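Local structure of stress-induced-phosphoprotein 1 (Caenorhabditis elegans, 4GCN) at residues Ala27-His30 with Tyr31-Ile35; Ala68-Val71 with Gly72-Arg76. The protein binds the chaperones Hsp70 and Hsp90 as a co-chaperone, inhibits the Hsp90 ATPase and supports gonad development, thermotolerance and longevity. All coordinates share one frame; numbering follows the deposited sequence.

How the contacts relate
Each contact joins successive turns of one helix in the N-terminal TPR domain, the second helix of a predicted repeat, contact 2 running on into the residues that end its helix. Contact 1 belongs to helix 24-37 of TPR 1; contact 2 closes helix 58-74 of TPR 2. Their centres are 19 Å apart and their nearest atoms about 8 Å, so they do not touch. Helix 42-54 is the element they share: H28, Y31 and I35 pack on it from contact 1, A68 and V71 from contact 2. K48, on that shared helix, is held by H28 and D32, whereas residues 68-76 turn also toward helices 79-95 and 99-112.

Contact 1: residues Ala27-His30 with Tyr31-Ile35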
# COMPACT_ATOMS: atom_id res chain seq x y z
N ALA A 27 3.72 7.34 -13.14
CA ALA A 27 3.95 7.04 -11.70
C ALA A 27 4.34 5.60 -11.57
O ALA A 27 5.30 5.30 -10.90
CB ALA A 27 2.73 7.33 -10.86
N HIS A 28 3.56 4.72 -12.22
CA HIS A 28 3.87 3.29 -12.22
C HIS A 28 5.26 2.97 -12.80
O HIS A 28 5.97 2.10 -12.26
CB HIS A 28 2.81 2.50 -12.98
CG HIS A 28 1.54 2.26 -12.21
ND1 HIS A 28 1.50 1.54 -11.05
CD2 HIS A 28 0.23 2.63 -12.49
CE1 HIS A 28 0.25 1.48 -10.61
NE2 HIS A 28 -0.54 2.15 -11.49
N VAL A 29 5.61 3.61 -13.92
CA VAL A 29 6.94 3.43 -14.59
C VAL A 29 8.09 3.60 -13.59
O VAL A 29 8.98 2.74 -13.44
CB VAL A 29 7.11 4.41 -15.78
CG1 VAL A 29 8.59 4.57 -16.17
CG2 VAL A 29 6.31 3.93 -17.00
N HIS A 30 8.04 4.71 -12.88
CA HIS A 30 9.03 5.05 -11.91
C HIS A 30 9.01 4.18 -10.68
O HIS A 30 10.10 3.75 -10.17
CB HIS A 30 8.87 6.52 -11.56
CG HIS A 30 9.35 7.47 -12.68
ND1 HIS A 30 10.65 7.47 -13.16
CD2 HIS A 30 8.69 8.46 -13.37
CE1 HIS A 30 10.78 8.41 -14.13
NE2 HIS A 30 9.59 9.01 -14.28
N TYR A 31 7.82 3.88 -10.14
CA TYR A 31 7.75 3.02 -8.94
C TYR A 31 8.24 1.65 -9.30
O TYR A 31 8.88 0.99 -8.51
CB TYR A 31 6.33 2.99 -8.35
CG TYR A 31 5.80 4.28 -7.72
CD1 TYR A 31 6.60 5.12 -6.98
CD2 TYR A 31 4.45 4.65 -7.89
CE1 TYR A 31 6.09 6.30 -6.38
CE2 TYR A 31 3.96 5.80 -7.36
CZ TYR A 31 4.77 6.63 -6.59
OH TYR A 31 4.26 7.76 -6.04
N ASP A 32 7.97 1.22 -10.53
CA ASP A 32 8.45 -0.10 -11.00
C ASP A 32 9.96 -0.12 -11.08
O ASP A 32 10.60 -1.11 -10.72
CB ASP A 32 7.88 -0.43 -12.40
CG ASP A 32 6.38 -0.87 -12.34
OD1 ASP A 32 5.86 -1.14 -11.23
OD2 ASP A 32 5.74 -0.91 -13.40
N LYS A 33 10.51 0.99 -11.55
CA LYS A 33 11.96 1.19 -11.58
C LYS A 33 12.53 1.17 -10.14
O LYS A 33 13.57 0.58 -9.90
CB LYS A 33 12.37 2.45 -12.35
CG LYS A 33 12.32 2.26 -13.87
CD LYS A 33 12.94 3.44 -14.59
CE LYS A 33 12.45 3.55 -16.01
NZ LYS A 33 13.22 4.68 -16.60
N ALA A 34 11.80 1.77 -9.22
CA ALA A 34 12.23 1.72 -7.79
C ALA A 34 12.33 0.28 -7.27
O ALA A 34 13.33 -0.09 -6.65
CB ALA A 34 11.29 2.56 -6.92
N ILE A 35 11.30 -0.52 -7.56
CA ILE A 35 11.26 -1.88 -7.15
C ILE A 35 12.33 -2.71 -7.83
O ILE A 35 12.89 -3.60 -7.22
CB ILE A 35 9.83 -2.47 -7.36
CG1 ILE A 35 8.85 -1.75 -6.40
CG2 ILE A 35 9.86 -4.01 -7.27
CD1 ILE A 35 7.39 -1.84 -6.77
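The ring of Y31 lies beside the preceding helical turn, and its CE2 comes within 4.0 Å of CB of A27. With chi1 at -68°, CG stands anti to the carbonyl carbon and beside the backbone N, which carries the ring back past the carbonyl of A27; CD2 is 3.2 Å from A27 O. That same oxygen accepts the N-H of Y31 at 3.0 Å, a fairly straight bond (162° at the hydrogen) lying in the carbonyl plane. A27 and Y31 form the buried side of the turn: A27 rests on A18, while the phenol reaches Y19 and hydrogen-bonds through OH to N16, all three on helix 3-20. Antiparallel pairing of two helices, here 3-20 with 24-37, is the TPR hairpin, and Y31 also touches N47 and K48 of helix 42-54, where the next repeat stacks on this one. On the flank facing K48, the carboxylate of exposed D32 turns back toward the preceding turn, its CG 3.0 Å from H28 O, whose accepted bond comes from D32 N at 2.8 Å. The oxygens of carboxylate and carbonyl are all acceptors and do not bond. The two side chains do not bond to each other; both converge on K48, D32 through a salt bridge from OD1 and H28 through a hydrogen bond at ND1, while NE2 of H28 is taken by E55. The solvent side is looser. V29 and K33 run alongside one another, and the extended lysine lays only its CE against CG1 of V29, at 4.0 Å, besides the backbone bond from K33 N to V29 O.

Contact 2: residues Ala68-Val71 with Gly72-Arg76; sequences AVEV and GRETR
Two donors from T75 grip the carbonyl oxygen of V71: the backbone N at 3.0 Å and the hydroxyl OG1 at 2.8 Å. They arrive from opposite faces of the carbonyl plane, the hydroxyl tilted 30° out of it. The grip depends on chi1 of 65°, which sets OG1 between the backbone N and the carbonyl carbon of T75, while CG2 comes to 4.2 Å from CG1 of V71. With an alanine in place of T75, V71 O would probably be left with the backbone N-H alone, and a gap would probably open beside CG1 of V71. This doubly used carbonyl lies at the C-terminal end of helix 58-74, the second helix of TPR 2; R76, with positive phi, then leaves the helical path. Two residues before T75, R73 runs back alongside V69, extended from CG to NE, so that one face of its guanidinium lies over the valine methyl and NH1 sits 3.7 Å from CG1. V69 itself packs on W105, and the far end of R73 makes a weak, long ion pair through NH2 with E112, both partners belonging to helix 99-112. On the exposed flank, E70 and E74 lie side by side; E70 is modelled in two positions, in one of which its OE2 comes to 3.8 Å from OE2 of E74. The like charges would probably repel mildly, consistent with those two positions, whereas at the helix end the threonine hydroxyl adds a second donor to a carbonyl already bonded by the backbone.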
# COMPACT_ATOMS: atom_id res chain seq x y z
N ALA A 68 3.28 -5.52 0.02
CA ALA A 68 3.82 -4.68 1.06
C ALA A 68 3.93 -5.42 2.39
O ALA A 68 4.91 -5.32 3.09
CB ALA A 68 2.95 -3.40 1.21
N VAL A 69 2.87 -6.13 2.75
CA VAL A 69 2.83 -6.87 3.98
C VAL A 69 3.92 -7.92 3.98
O VAL A 69 4.66 -8.05 4.99
CB VAL A 69 1.45 -7.55 4.22
CG1 VAL A 69 1.49 -8.53 5.39
CG2 VAL A 69 0.36 -6.54 4.41
N GLU A 70 4.06 -8.67 2.91
CA GLU A 70 5.04 -9.75 2.84
C GLU A 70 6.48 -9.18 2.96
O GLU A 70 7.32 -9.67 3.75
CB GLU A 70 4.86 -10.48 1.52
CG GLU A 70 5.65 -11.76 1.39
CD GLU A 70 5.35 -12.45 0.08
OE1 GLU A 70 4.17 -12.46 -0.37
OE2 GLU A 70 6.30 -12.96 -0.52
N VAL A 71 6.74 -8.16 2.16
CA VAL A 71 8.01 -7.47 2.14
C VAL A 71 8.31 -6.81 3.49
O VAL A 71 9.46 -6.85 3.96
CB VAL A 71 8.03 -6.40 0.99
CG1 VAL A 71 9.21 -5.43 1.15
CG2 VAL A 71 8.08 -7.15 -0.34
N GLY A 72 7.31 -6.16 4.06
CA GLY A 72 7.43 -5.46 5.33
C GLY A 72 7.81 -6.43 6.43
O GLY A 72 8.67 -6.13 7.27
N ARG A 73 7.21 -7.62 6.39
CA ARG A 73 7.52 -8.64 7.41
C ARG A 73 8.88 -9.23 7.22
O ARG A 73 9.56 -9.49 8.19
CB ARG A 73 6.48 -9.76 7.40
CG ARG A 73 5.21 -9.36 8.15
CD ARG A 73 3.97 -10.20 8.01
NE ARG A 73 2.95 -9.76 8.98
CZ ARG A 73 1.70 -10.19 9.01
NH1 ARG A 73 1.26 -11.05 8.08
NH2 ARG A 73 0.88 -9.75 9.95
N GLU A 74 9.24 -9.49 5.96
CA GLU A 74 10.53 -10.15 5.66
C GLU A 74 11.66 -9.22 6.08
O GLU A 74 12.67 -9.66 6.64
CB GLU A 74 10.67 -10.43 4.16
CG GLU A 74 9.82 -11.57 3.69
CD GLU A 74 9.68 -11.69 2.16
OE1 GLU A 74 9.79 -10.67 1.44
OE2 GLU A 74 9.43 -12.83 1.69
N THR A 75 11.47 -7.92 5.84
CA THR A 75 12.52 -6.94 6.03
C THR A 75 12.45 -6.26 7.41
O THR A 75 13.27 -5.38 7.72
CB THR A 75 12.46 -5.85 4.95
OG1 THR A 75 11.26 -5.08 5.08
CG2 THR A 75 12.54 -6.47 3.50
N ARG A 76 11.47 -6.65 8.23
CA ARG A 76 11.27 -6.06 9.54
C ARG A 76 11.06 -4.58 9.42
O ARG A 76 11.56 -3.80 10.24
CB ARG A 76 12.46 -6.32 10.45
CG ARG A 76 12.91 -7.79 10.49
CD ARG A 76 11.99 -8.66 11.32
NE ARG A 76 11.64 -8.06 12.62
CZ ARG A 76 12.23 -8.33 13.79
NH1 ARG A 76 11.81 -7.72 14.90
NH2 ARG A 76 13.22 -9.22 13.87